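Local coordinates for protein tyrosinase (Burkholderia thailandensis, PDB 5ZRD) that probably hydroxylates monophenols to catechols and oxidises these on to quinones at a pair of copper ions, as tyrosinases do, at residues Tyr459-Lys464 against Phe488-Met493; Gly290-Gly295 against Lys444-Val449; Ser131-Glu136 against Asn147-Phe152; Tyr175-Tyr180 against Gly311-Phe316; Asp118-Tyr123 against Gly403-Ala408. One frame throughout, in Å; residues are numbered along the deposited sequence.

The five contacts fall into two close pairs and one that stands apart. Contacts 1 and 2, with centres about 10 Å apart, share the mixed sheet in which strands 441-450 and 456-466 are neighbours; contact 2 pairs strand 441-450 with a loop at 290-295 and closes before contact 1 opens. Contacts 3 and 4, also about 10 Å between centres, lie within the copper-binding central domain, contact 3 closing before contact 4 opens, and are tied together by Arg179, which serves both. Contact 5 is about 24 Å, centre to centre, from contacts 1 and 4, and encloses contacts 3 and 4 along the chain. The set thus links the helical dicopper core with the mixed beta sheet.

Contact 1: Tyr459-Lys464 against Phe488-Met493; sequences YYLGHK and FPLSAM
The ring of Tyr459 is overlapped on one face by Met493, whose CB lies 4.1 Å from the ring centroid and 14° off the ring normal, a CH-pi contact. The sulfur comes in more obliquely, with SD 5.3 Å from the same centroid, making this a Met-aromatic contact as well. A chi1 of 46°, which sets CG between the backbone N and the carbonyl carbon, carries CG and SD beside the ring. The type I turn Leu490-Met493, closed by Met493 N bonding to Leu490 O, brings Ala492 beneath the strand, and its small CB rests 3.7 Å from Tyr460 O.

Leu461 fills the middle. Its CB meets the end of the Pro489 carbonyl, 3.7 Å from Pro489 O, and its CD1 meets Leu490 CD2 at 3.8 Å, the two leucines meeting branch to branch. Farther along, Phe488 slides its ring beside the strand. His463 C lies near the ring plane, 4.0 Å from Phe488 CE1, so the aromatic group meets backbone by its edge. Gly462 suits this spot: its phi of 135° favours glycine, and a side chain here would head for the phenylalanine. Leu461 and Gly462 both bond to Ala445 of the neighbouring strand, as in a beta bulge.

The interface is thus mainly apolar, while Tyr460 OH and His463 ND1 bond to Tyr289, and His463 NE2 to Asp279. Strand 456-466, at the border of its mixed sheet, lies here against the end of strand 485-489, a border strand of the three-stranded antiparallel sheet: packing between the edge strands of two sheets.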
# COMPACT_ATOMS: atom_id res chain seq x y z
N TYR A 459 46.58 13.28 -17.40
CA TYR A 459 46.30 12.17 -18.30
C TYR A 459 44.78 11.94 -18.33
O TYR A 459 44.13 11.83 -17.29
CB TYR A 459 47.13 10.96 -17.87
CG TYR A 459 48.62 11.17 -18.01
CD1 TYR A 459 49.26 10.86 -19.20
CD2 TYR A 459 49.37 11.70 -16.98
CE1 TYR A 459 50.63 11.06 -19.34
CE2 TYR A 459 50.73 11.93 -17.11
CZ TYR A 459 51.36 11.60 -18.30
OH TYR A 459 52.70 11.79 -18.44
N TYR A 460 44.22 11.89 -19.54
CA TYR A 460 42.82 11.57 -19.73
C TYR A 460 42.69 10.06 -19.82
O TYR A 460 43.25 9.48 -20.71
CB TYR A 460 42.23 12.29 -20.95
CG TYR A 460 40.79 11.94 -21.19
CD1 TYR A 460 39.87 11.93 -20.16
CD2 TYR A 460 40.36 11.54 -22.45
CE1 TYR A 460 38.55 11.55 -20.37
CE2 TYR A 460 39.04 11.19 -22.69
CZ TYR A 460 38.14 11.18 -21.64
OH TYR A 460 36.84 10.83 -21.91
N LEU A 461 41.99 9.43 -18.87
CA LEU A 461 41.92 7.93 -18.82
C LEU A 461 40.71 7.37 -19.58
O LEU A 461 40.68 6.18 -19.87
CB LEU A 461 41.85 7.53 -17.36
CG LEU A 461 42.97 8.09 -16.47
CD1 LEU A 461 42.84 7.58 -15.05
CD2 LEU A 461 44.34 7.75 -17.04
N GLY A 462 39.70 8.20 -19.84
CA GLY A 462 38.55 7.80 -20.63
C GLY A 462 37.22 8.23 -20.03
O GLY A 462 37.20 8.97 -19.04
N HIS A 463 36.12 7.80 -20.68
CA HIS A 463 34.74 8.09 -20.28
C HIS A 463 33.95 6.79 -20.02
O HIS A 463 34.31 5.70 -20.44
CB HIS A 463 34.05 8.94 -21.34
CG HIS A 463 33.75 8.19 -22.59
ND1 HIS A 463 34.59 8.19 -23.68
CD2 HIS A 463 32.72 7.37 -22.92
CE1 HIS A 463 34.08 7.43 -24.64
NE2 HIS A 463 32.94 6.91 -24.19
N LYS A 464 32.87 6.94 -19.27
CA LYS A 464 31.85 5.94 -19.09
C LYS A 464 30.50 6.65 -19.13
O LYS A 464 30.26 7.57 -18.37
CB LYS A 464 32.01 5.22 -17.75
CG LYS A 464 30.98 4.14 -17.42
CD LYS A 464 31.19 3.63 -16.01
CE LYS A 464 30.16 2.63 -15.52
NZ LYS A 464 30.51 1.28 -15.99
N PHE A 488 38.75 2.02 -15.47
CA PHE A 488 39.40 2.77 -16.55
C PHE A 488 40.79 2.19 -16.74
O PHE A 488 41.44 1.84 -15.78
CB PHE A 488 39.47 4.27 -16.26
CG PHE A 488 38.14 4.94 -16.01
CD1 PHE A 488 37.41 5.49 -17.05
CD2 PHE A 488 37.63 5.06 -14.74
CE1 PHE A 488 36.20 6.12 -16.82
CE2 PHE A 488 36.41 5.67 -14.51
CZ PHE A 488 35.68 6.19 -15.55
N PRO A 489 41.20 2.05 -18.00
CA PRO A 489 42.61 1.76 -18.23
C PRO A 489 43.48 2.93 -17.74
O PRO A 489 43.05 4.08 -17.74
CB PRO A 489 42.72 1.56 -19.75
CG PRO A 489 41.65 2.49 -20.29
CD PRO A 489 40.54 2.37 -19.27
N LEU A 490 44.69 2.60 -17.32
CA LEU A 490 45.76 3.59 -17.02
C LEU A 490 46.82 3.58 -18.14
O LEU A 490 47.91 4.12 -17.97
CB LEU A 490 46.37 3.22 -15.65
CG LEU A 490 45.47 3.51 -14.45
CD1 LEU A 490 45.86 2.67 -13.25
CD2 LEU A 490 45.52 4.99 -14.09
N SER A 491 46.46 3.07 -19.32
CA SER A 491 47.37 2.92 -20.45
C SER A 491 47.75 4.28 -21.06
O SER A 491 48.60 4.30 -21.92
CB SER A 491 46.76 2.03 -21.50
OG SER A 491 45.49 2.54 -21.87
N ALA A 492 47.07 5.38 -20.73
CA ALA A 492 47.52 6.66 -21.21
C ALA A 492 48.80 7.05 -20.45
O ALA A 492 49.48 7.93 -20.90
CB ALA A 492 46.46 7.74 -21.06
N MET A 493 49.15 6.39 -19.35
CA MET A 493 50.26 6.94 -18.57
C MET A 493 51.46 5.99 -18.49
O MET A 493 51.36 4.77 -18.59
CB MET A 493 49.86 7.44 -17.17
CG MET A 493 48.98 6.58 -16.32
SD MET A 493 48.13 7.58 -15.01
CE MET A 493 49.48 8.44 -14.21

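Contact 2: Gly290-Gly295 against Lys444-Val449; sequences GGDEIG and KAYASV
The irregular segment Gly290-Gly295 passes the segment Lys444-Val449 of strand 441-450 at a distance, Asp292 CA and Tyr446 CA being 8.4 Å apart, and side chains of the strand span the interval to the backbone at Gly291. Gly290 has a positive phi of 69°, comfortable for glycine, and at Gly291 a side chain would run into the Glu293 carboxylate.

Lys444 and Tyr446, two residues apart and so on the same face of the strand, converge on one carbonyl oxygen. Lys444 NZ donates to Gly291 O at 3.2 Å, arriving broadside at a C=O...N angle of 102°. A bend at chi3 (103°) brings the ammonium there. Tyr446 OH lies 2.8 Å from Gly291 O, but its proton may go instead to Glu506 OE1. The lysine has further partners in Tyr289, through the carbonyl oxygen and by cation-pi contact with the ring, and in a water 2.8 Å from Lys444 NZ that bonds weakly onward to Gly290 O. Lysine thus suits a place where several oxygens gather.

Asp292 lays its carboxylate over the rim of one face of the Tyr446 ring, with OD1 3.9 Å from CE1. Asp292 OD1 also lies close to Glu458 OE1, a pair of like charges.

Strand 441-450 runs between strands 456-466 and 502-509, while the loop leads from helix 274-285 to strand 295-297 at the far edge of the same sheet; Arg504 of strand 502-509 bonds to Asp292 O.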
# COMPACT_ATOMS: atom_id res chain seq x y z
N GLY A 290 32.84 17.33 -24.65
CA GLY A 290 33.32 18.32 -23.70
C GLY A 290 34.81 18.14 -23.46
O GLY A 290 35.53 17.67 -24.35
N GLY A 291 35.26 18.49 -22.27
CA GLY A 291 36.68 18.36 -21.96
C GLY A 291 36.95 18.17 -20.48
O GLY A 291 36.32 17.34 -19.77
N ASP A 292 37.86 19.04 -20.03
CA ASP A 292 38.72 18.88 -18.86
C ASP A 292 38.15 19.49 -17.53
O ASP A 292 38.76 19.37 -16.45
CB ASP A 292 40.03 19.55 -19.24
CG ASP A 292 41.14 19.22 -18.33
OD1 ASP A 292 40.92 18.43 -17.39
OD2 ASP A 292 42.23 19.75 -18.55
N GLU A 293 36.98 20.12 -17.65
CA GLU A 293 36.29 20.84 -16.55
C GLU A 293 36.06 19.92 -15.35
O GLU A 293 36.22 18.69 -15.42
CB GLU A 293 34.95 21.45 -17.02
CG GLU A 293 34.42 20.96 -18.36
CD GLU A 293 34.90 21.74 -19.59
OE1 GLU A 293 34.83 22.98 -19.56
OE2 GLU A 293 35.35 21.10 -20.56
N ILE A 294 35.69 20.53 -14.22
CA ILE A 294 35.48 19.80 -12.95
C ILE A 294 34.13 19.06 -13.04
O ILE A 294 34.01 17.91 -12.62
CB ILE A 294 35.58 20.77 -11.74
CG1 ILE A 294 37.03 21.23 -11.50
CG2 ILE A 294 34.96 20.18 -10.48
CD1 ILE A 294 37.95 20.20 -10.87
N GLY A 295 33.15 19.72 -13.63
CA GLY A 295 31.80 19.19 -13.83
C GLY A 295 31.00 20.08 -14.76
O GLY A 295 31.41 21.20 -15.04
N LYS A 444 34.11 10.94 -16.45
CA LYS A 444 35.36 11.13 -17.19
C LYS A 444 36.50 11.07 -16.18
O LYS A 444 36.41 11.71 -15.14
CB LYS A 444 35.34 12.47 -17.93
CG LYS A 444 34.54 12.48 -19.23
CD LYS A 444 34.66 13.78 -19.96
CE LYS A 444 35.61 13.70 -21.13
NZ LYS A 444 35.67 14.98 -21.88
N ALA A 445 37.49 10.22 -16.39
CA ALA A 445 38.52 10.02 -15.37
C ALA A 445 39.83 10.67 -15.83
O ALA A 445 40.17 10.61 -17.00
CB ALA A 445 38.69 8.55 -15.07
N TYR A 446 40.53 11.29 -14.88
CA TYR A 446 41.80 11.96 -15.12
C TYR A 446 42.83 11.56 -14.05
O TYR A 446 42.52 11.30 -12.88
CB TYR A 446 41.63 13.48 -15.10
CG TYR A 446 40.71 13.99 -16.17
CD1 TYR A 446 41.17 14.30 -17.43
CD2 TYR A 446 39.35 14.10 -15.93
CE1 TYR A 446 40.31 14.75 -18.43
CE2 TYR A 446 38.48 14.54 -16.92
CZ TYR A 446 38.96 14.86 -18.17
OH TYR A 446 38.10 15.29 -19.15
N ALA A 447 44.08 11.56 -14.46
CA ALA A 447 45.21 11.45 -13.53
C ALA A 447 46.15 12.66 -13.73
O ALA A 447 46.52 13.02 -14.88
CB ALA A 447 45.92 10.12 -13.72
N SER A 448 46.49 13.32 -12.65
CA SER A 448 47.48 14.39 -12.77
C SER A 448 48.70 14.08 -11.90
O SER A 448 48.58 13.56 -10.76
CB SER A 448 46.88 15.73 -12.46
OG SER A 448 46.49 15.77 -11.11
N VAL A 449 49.88 14.34 -12.49
CA VAL A 449 51.15 14.17 -11.81
C VAL A 449 51.95 15.47 -11.90
O VAL A 449 52.16 16.05 -12.97
CB VAL A 449 51.93 12.92 -12.29
CG1 VAL A 449 51.32 12.23 -13.50
CG2 VAL A 449 53.41 13.20 -12.50
O HOH W 1 37.86 15.25 -23.55

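Contact 3: Ser131-Glu136 against Asn147-Phe152; sequences SILTQE and NPLRSF
Hydrogen bonds dominate where Asn147 meets the loop Ser131-Glu136. Its buried ND2 spends both hydrogens on backbone oxygens, reaching Ile132 O at 2.6 Å and Gln135 O at 2.9 Å, the second almost in the amide plane. CG stands anti to the backbone N (chi1 178°), which carries the amide across to these carbonyls. OD1 accepts from Leu149 N at 3.0 Å, an Asx turn that fixes the amide's rotation. Asparagine fits because one flat group both donates twice and accepts. Asn147 N adds a nearly straight bond of 3.1 Å to Glu136 O.

Charged contacts are looser. Arg150, its chain bent at chi2 and chi3, folds back so that NE and NH2 both make weak bonds to Thr134 O. Glu136 lies alongside, CG 3.6 Å from Arg150 NH2, so its CG methylene covers the rim of one guanidinium face while the carboxylate stays beyond salt-bridge range.

Apolar packing closes the inner side: Leu149 CD1 touches both Ile132 CG1, at 4.0 Å, and Leu133 CD2, at 4.1 Å.

The two loops flank strands 137-140 and 143-146, joining at the base of what appears to be a hairpin. Leu29 and Trp36 of helix 27-41 and Phe318 of helix 315-334 pack against these side chains.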
# COMPACT_ATOMS: atom_id res chain seq x y z
N SER A 131 23.56 12.92 -44.07
CA SER A 131 22.53 14.01 -44.14
C SER A 131 21.13 13.44 -44.42
O SER A 131 20.15 14.10 -44.12
CB SER A 131 22.89 15.05 -45.16
OG SER A 131 22.99 14.45 -46.44
N ILE A 132 20.99 12.22 -44.94
CA ILE A 132 19.62 11.69 -45.16
C ILE A 132 18.90 11.60 -43.81
O ILE A 132 17.70 11.70 -43.79
CB ILE A 132 19.59 10.34 -45.91
CG1 ILE A 132 18.17 9.84 -46.17
CG2 ILE A 132 20.39 9.28 -45.17
CD1 ILE A 132 17.30 10.80 -46.94
N LEU A 133 19.63 11.38 -42.71
CA LEU A 133 19.03 11.27 -41.35
C LEU A 133 18.83 12.65 -40.71
O LEU A 133 18.16 12.73 -39.70
CB LEU A 133 19.93 10.43 -40.43
CG LEU A 133 20.24 9.01 -40.87
CD1 LEU A 133 21.03 8.27 -39.79
CD2 LEU A 133 18.97 8.25 -41.21
N THR A 134 19.44 13.71 -41.24
CA THR A 134 19.28 15.04 -40.59
C THR A 134 18.55 16.07 -41.47
O THR A 134 17.99 17.02 -40.92
CB THR A 134 20.64 15.62 -40.19
OG1 THR A 134 21.46 15.76 -41.36
CG2 THR A 134 21.33 14.73 -39.18
N GLN A 135 18.54 15.91 -42.80
CA GLN A 135 18.05 16.97 -43.69
C GLN A 135 16.53 17.14 -43.55
O GLN A 135 15.80 16.19 -43.18
CB GLN A 135 18.43 16.69 -45.15
CG GLN A 135 17.60 15.58 -45.76
CD GLN A 135 18.20 15.03 -47.03
OE1 GLN A 135 19.41 14.89 -47.13
NE2 GLN A 135 17.35 14.73 -48.01
N GLU A 136 16.09 18.36 -43.91
CA GLU A 136 14.71 18.88 -43.69
C GLU A 136 13.72 18.21 -44.63
O GLU A 136 12.58 17.97 -44.24
CB GLU A 136 14.62 20.39 -43.91
CG GLU A 136 15.19 21.20 -42.75
CD GLU A 136 14.78 22.66 -42.67
OE1 GLU A 136 14.16 23.18 -43.66
OE2 GLU A 136 15.07 23.27 -41.62
N ASN A 147 11.28 15.21 -44.44
CA ASN A 147 12.03 13.98 -44.23
C ASN A 147 11.48 13.28 -42.98
O ASN A 147 11.62 13.80 -41.90
CB ASN A 147 13.51 14.31 -44.05
CG ASN A 147 14.37 13.09 -43.78
OD1 ASN A 147 13.91 11.96 -43.87
ND2 ASN A 147 15.63 13.30 -43.46
N PRO A 148 10.84 12.12 -43.12
CA PRO A 148 10.33 11.45 -41.92
C PRO A 148 11.41 10.98 -40.93
O PRO A 148 11.07 10.63 -39.81
CB PRO A 148 9.61 10.21 -42.47
CG PRO A 148 10.45 9.84 -43.65
CD PRO A 148 10.92 11.16 -44.23
N LEU A 149 12.68 10.97 -41.34
CA LEU A 149 13.79 10.41 -40.54
C LEU A 149 14.43 11.48 -39.62
O LEU A 149 15.12 11.08 -38.68
CB LEU A 149 14.85 9.84 -41.48
CG LEU A 149 14.35 8.96 -42.62
CD1 LEU A 149 15.53 8.46 -43.48
CD2 LEU A 149 13.56 7.80 -42.06
N ARG A 150 14.21 12.79 -39.85
CA ARG A 150 14.85 13.81 -39.03
C ARG A 150 14.20 13.92 -37.65
O ARG A 150 14.86 14.32 -36.71
CB ARG A 150 14.88 15.19 -39.70
CG ARG A 150 13.55 15.88 -39.94
CD ARG A 150 13.73 17.40 -39.82
NE ARG A 150 15.10 17.87 -40.06
CZ ARG A 150 15.67 18.96 -39.52
NH1 ARG A 150 15.10 19.58 -38.50
NH2 ARG A 150 16.80 19.44 -40.03
N SER A 151 12.94 13.53 -37.51
CA SER A 151 12.25 13.73 -36.26
C SER A 151 10.85 13.15 -36.42
O SER A 151 10.45 12.69 -37.50
CB SER A 151 12.18 15.18 -35.89
OG SER A 151 11.59 15.90 -36.97
N PHE A 152 10.11 13.18 -35.34
CA PHE A 152 8.75 12.65 -35.40
C PHE A 152 7.88 13.48 -34.47
O PHE A 152 8.32 13.89 -33.41
CB PHE A 152 8.74 11.17 -35.05
CG PHE A 152 7.39 10.53 -34.83
CD1 PHE A 152 6.55 10.28 -35.90
CD2 PHE A 152 7.01 10.10 -33.57
CE1 PHE A 152 5.33 9.65 -35.71
CE2 PHE A 152 5.81 9.45 -33.39
CZ PHE A 152 4.97 9.23 -34.45

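Contact 4: Tyr175-Tyr180 against Gly311-Phe316; sequences YVTVRY and GMDPIF
Arg179 grips Asp313 side-on, NE to OD2 at 3.0 Å and NH2 to OD1 at 2.8 Å, in a bidentate salt bridge. Both carboxylate oxygens offer their syn lone pairs, and the guanidinium and carboxylate planes are only 11° apart. The extended chain of the arginine crosses the aspartate at about a right angle. Over the centre of one guanidinium face sits Ile315 CD1, while Ile315 CB comes within 3.6 Å of Arg179 NH2.

The next shell holds the carboxylate in place. Asp313 OD1 takes a second bond, 2.9 Å from Ile315 N, arriving from above the carboxylate plane: a capping bond at the start of the helix. With chi1 at -175° the carboxylate swings away from its own backbone N, toward the arginine and Ile315 N. Aspartate is short enough to cap Ile315 N while both its oxygens face the matching NE and NH2 of the arginine. OD2 accepts from a water at 2.9 Å that also donates to Val178 O, and more weakly from a second water bound to Thr177 OG1. With the arginine and a helix N terminus beside it, the aspartate is probably kept ionised.

Farther out, Arg179 NH1 and NH2 also donate to Leu133 O and Leu149 O, so the guanidinium knits three loops together. Thr177 meets Phe152 N through OG1 and turns its methyl CG2 to Met312 CB, 3.8 Å away.

The salt bridge probably helps to fix the entry to helix 315-334. That helix carries the copper ligand His320 and Phe316, which stacks on His320 and lines the oxygen pocket, within the dicopper helical core of tyrosinases.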
# COMPACT_ATOMS: atom_id res chain seq x y z
N TYR A 175 4.17 17.35 -30.04
CA TYR A 175 5.57 17.45 -29.65
C TYR A 175 6.46 16.90 -30.77
O TYR A 175 6.14 15.86 -31.33
CB TYR A 175 5.80 16.67 -28.36
CG TYR A 175 7.26 16.56 -28.05
CD1 TYR A 175 7.96 17.65 -27.54
CD2 TYR A 175 7.97 15.40 -28.34
CE1 TYR A 175 9.31 17.56 -27.26
CE2 TYR A 175 9.33 15.31 -28.12
CZ TYR A 175 10.00 16.40 -27.59
OH TYR A 175 11.34 16.32 -27.34
N VAL A 176 7.58 17.55 -31.09
CA VAL A 176 8.49 17.03 -32.13
C VAL A 176 9.82 16.62 -31.46
O VAL A 176 10.36 17.31 -30.58
CB VAL A 176 8.67 18.04 -33.29
CG1 VAL A 176 8.86 19.46 -32.80
CG2 VAL A 176 9.80 17.71 -34.26
N THR A 177 10.36 15.47 -31.87
CA THR A 177 11.52 14.95 -31.19
C THR A 177 12.67 15.88 -31.51
O THR A 177 12.65 16.46 -32.62
CB THR A 177 11.82 13.50 -31.58
OG1 THR A 177 11.99 13.39 -32.99
CG2 THR A 177 10.72 12.54 -31.17
N VAL A 178 13.61 16.01 -30.57
CA VAL A 178 14.81 16.80 -30.80
C VAL A 178 16.07 16.03 -30.42
O VAL A 178 16.05 15.20 -29.56
CB VAL A 178 14.77 18.14 -30.04
CG1 VAL A 178 13.56 18.94 -30.46
CG2 VAL A 178 14.80 17.97 -28.52
N ARG A 179 17.15 16.44 -31.06
CA ARG A 179 18.49 15.98 -30.86
C ARG A 179 19.33 17.16 -30.36
O ARG A 179 18.89 18.32 -30.41
CB ARG A 179 19.05 15.47 -32.19
CG ARG A 179 18.36 14.21 -32.70
CD ARG A 179 18.57 13.99 -34.18
NE ARG A 179 17.75 12.88 -34.67
CZ ARG A 179 17.57 12.63 -35.95
NH1 ARG A 179 18.31 13.27 -36.83
NH2 ARG A 179 16.63 11.78 -36.35
N TYR A 180 20.49 16.84 -29.82
CA TYR A 180 21.50 17.82 -29.53
C TYR A 180 21.56 18.79 -30.71
O TYR A 180 21.58 18.34 -31.83
CB TYR A 180 22.83 17.09 -29.33
CG TYR A 180 24.05 17.93 -29.12
CD1 TYR A 180 24.79 18.40 -30.20
CD2 TYR A 180 24.53 18.18 -27.85
CE1 TYR A 180 25.93 19.17 -30.02
CE2 TYR A 180 25.67 18.94 -27.64
CZ TYR A 180 26.39 19.42 -28.74
OH TYR A 180 27.56 20.10 -28.53
N GLY A 311 12.98 6.03 -28.20
CA GLY A 311 12.38 5.23 -29.29
C GLY A 311 11.50 6.05 -30.22
O GLY A 311 11.16 5.57 -31.29
N MET A 312 11.14 7.29 -29.85
CA MET A 312 10.28 8.11 -30.72
C MET A 312 11.13 8.85 -31.74
O MET A 312 10.59 9.43 -32.65
CB MET A 312 9.48 9.15 -29.94
CG MET A 312 8.48 8.57 -28.97
SD MET A 312 7.25 7.53 -29.79
CE MET A 312 6.31 6.91 -28.41
N ASP A 313 12.45 8.84 -31.60
CA ASP A 313 13.30 9.46 -32.62
C ASP A 313 13.70 8.41 -33.66
O ASP A 313 14.39 7.47 -33.32
CB ASP A 313 14.53 10.05 -31.99
CG ASP A 313 15.39 10.80 -32.98
OD1 ASP A 313 15.38 10.48 -34.22
OD2 ASP A 313 16.06 11.74 -32.48
N PRO A 314 13.33 8.60 -34.93
CA PRO A 314 13.64 7.62 -36.00
C PRO A 314 15.10 7.15 -36.01
O PRO A 314 15.34 5.98 -36.43
CB PRO A 314 13.30 8.34 -37.31
CG PRO A 314 12.20 9.30 -36.91
CD PRO A 314 12.58 9.73 -35.51
N ILE A 315 16.04 8.01 -35.56
CA ILE A 315 17.46 7.68 -35.60
C ILE A 315 17.73 6.54 -34.63
O ILE A 315 18.74 5.83 -34.78
CB ILE A 315 18.39 8.88 -35.28
CG1 ILE A 315 19.80 8.66 -35.80
CG2 ILE A 315 18.46 9.20 -33.80
CD1 ILE A 315 20.60 9.94 -35.91
N PHE A 316 16.89 6.41 -33.61
CA PHE A 316 17.01 5.24 -32.72
C PHE A 316 17.20 3.94 -33.51
O PHE A 316 18.03 3.14 -33.17
CB PHE A 316 15.80 5.10 -31.83
CG PHE A 316 15.86 3.93 -30.89
CD1 PHE A 316 15.47 2.66 -31.31
CD2 PHE A 316 16.27 4.09 -29.57
CE1 PHE A 316 15.53 1.60 -30.44
CE2 PHE A 316 16.33 3.03 -28.70
CZ PHE A 316 15.97 1.78 -29.14
O HOH W 2 14.41 14.13 -33.52
O HOH W 3 16.69 12.64 -29.83

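Contact 5: Asp118-Tyr123 against Gly403-Ala408; sequences DETDEY and GSLDDA
Gly403 CA lies beside Asp118 OD2, at 3.5 Å. A side chain here would clash with that oxygen, so glycine is apt. Its own N donates to Asp406 OD2, bracing the type II turn Gly403-Asp406.

Ser404 carries the contact. Its backbone N gives a nearly straight bond (171°) to the syn lone pair of Asp118 OD2, at 2.9 Å, while Ser404 OG donates to the other oxygen, Asp118 OD1, at 2.5 Å. The carboxylate is therefore held by both of its oxygens on one residue. Thr120 OG1 donates in turn to Ser404 OG, also at 2.5 Å, making a chain of hydroxyl bonds whose exact lengths are doubtful. Serine, small and able to give and take at once, suits the place, and with chi1 at 71° its OG faces both partners. Arg325 binds Ser404 O and makes a long, weak ion pair with Asp118, which would favour the ionised acid.

Leu405 follows at positive phi (71°), in the third position of the turn. Its CD1 approaches Thr120 OG1 to 3.5 Å, at about a right angle to the threonine, and the side chain continues onto Tyr238 and Val242 of helix 237-244.

Across from this turn, the type I turn Asp118-Asp121 ends at the N-cap of helix 122-127, Asp121, whose side chain bonds to Thr124 N. Two beta turns locked through a carboxylate and hydroxyls thus join a helix N terminus to a late loop.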
# COMPACT_ATOMS: atom_id res chain seq x y z
N ASP A 118 26.20 3.25 -40.21
CA ASP A 118 27.53 2.78 -39.92
C ASP A 118 28.33 3.85 -39.18
O ASP A 118 29.00 4.68 -39.80
CB ASP A 118 28.26 2.33 -41.20
CG ASP A 118 29.52 1.52 -40.89
OD1 ASP A 118 30.04 1.57 -39.74
OD2 ASP A 118 29.99 0.84 -41.81
N GLU A 119 28.32 3.74 -37.85
CA GLU A 119 28.77 4.81 -36.92
C GLU A 119 30.29 4.95 -36.90
O GLU A 119 30.81 5.99 -36.45
CB GLU A 119 28.29 4.49 -35.49
CG GLU A 119 26.79 4.61 -35.31
CD GLU A 119 26.17 3.79 -34.19
OE1 GLU A 119 25.05 4.13 -33.81
OE2 GLU A 119 26.80 2.81 -33.69
N THR A 120 30.98 3.89 -37.31
CA THR A 120 32.44 3.81 -37.24
C THR A 120 33.07 3.70 -38.63
O THR A 120 34.24 3.40 -38.74
CB THR A 120 32.87 2.62 -36.37
OG1 THR A 120 32.22 1.44 -36.84
CG2 THR A 120 32.53 2.81 -34.91
N ASP A 121 32.33 3.93 -39.69
CA ASP A 121 32.91 4.03 -41.03
C ASP A 121 33.63 5.38 -41.17
O ASP A 121 33.54 6.24 -40.29
CB ASP A 121 31.83 3.90 -42.14
CG ASP A 121 30.94 5.17 -42.30
OD1 ASP A 121 31.11 6.17 -41.55
OD2 ASP A 121 30.08 5.17 -43.21
N GLU A 122 34.30 5.53 -42.30
CA GLU A 122 35.15 6.67 -42.63
C GLU A 122 34.29 7.95 -42.71
O GLU A 122 34.71 9.02 -42.22
CB GLU A 122 35.94 6.39 -43.93
CG GLU A 122 37.25 7.16 -44.08
CD GLU A 122 38.29 7.00 -42.95
OE1 GLU A 122 39.07 7.96 -42.74
OE2 GLU A 122 38.31 5.91 -42.27
N TYR A 123 33.10 7.84 -43.32
CA TYR A 123 32.24 9.01 -43.46
C TYR A 123 31.91 9.59 -42.08
O TYR A 123 32.14 10.80 -41.82
CB TYR A 123 30.97 8.73 -44.28
CG TYR A 123 30.14 9.98 -44.42
CD1 TYR A 123 30.44 10.92 -45.39
CD2 TYR A 123 29.15 10.30 -43.50
CE1 TYR A 123 29.76 12.13 -45.46
CE2 TYR A 123 28.43 11.48 -43.58
CZ TYR A 123 28.75 12.42 -44.56
OH TYR A 123 28.07 13.60 -44.68
N GLY A 403 30.41 -3.56 -43.83
CA GLY A 403 30.66 -2.27 -43.22
C GLY A 403 31.85 -2.30 -42.29
O GLY A 403 32.51 -3.32 -42.14
N SER A 404 32.10 -1.17 -41.65
CA SER A 404 33.28 -0.97 -40.82
C SER A 404 33.39 -2.07 -39.75
O SER A 404 32.39 -2.54 -39.19
CB SER A 404 33.26 0.44 -40.20
OG SER A 404 32.27 0.59 -39.20
N LEU A 405 34.63 -2.48 -39.49
CA LEU A 405 35.00 -3.35 -38.39
C LEU A 405 34.53 -4.79 -38.59
O LEU A 405 34.55 -5.57 -37.62
CB LEU A 405 34.43 -2.81 -37.07
CG LEU A 405 34.80 -1.37 -36.71
CD1 LEU A 405 34.26 -1.01 -35.32
CD2 LEU A 405 36.30 -1.16 -36.75
N ASP A 406 34.13 -5.21 -39.79
CA ASP A 406 33.81 -6.64 -39.98
C ASP A 406 35.00 -7.57 -39.60
O ASP A 406 34.83 -8.69 -39.11
CB ASP A 406 33.41 -6.92 -41.43
CG ASP A 406 32.06 -6.28 -41.82
OD1 ASP A 406 31.18 -6.01 -40.95
OD2 ASP A 406 31.88 -6.07 -43.04
N ASP A 407 36.22 -7.11 -39.82
CA ASP A 407 37.38 -7.97 -39.76
C ASP A 407 38.33 -7.52 -38.63
O ASP A 407 38.63 -6.34 -38.52
CB ASP A 407 38.15 -7.91 -41.10
CG ASP A 407 37.28 -8.26 -42.31
OD1 ASP A 407 36.47 -9.21 -42.23
OD2 ASP A 407 37.42 -7.54 -43.34
N ALA A 408 38.76 -8.48 -37.82
CA ALA A 408 39.83 -8.35 -36.84
C ALA A 408 41.14 -8.20 -37.60
O ALA A 408 41.52 -9.14 -38.28
CB ALA A 408 39.88 -9.58 -35.94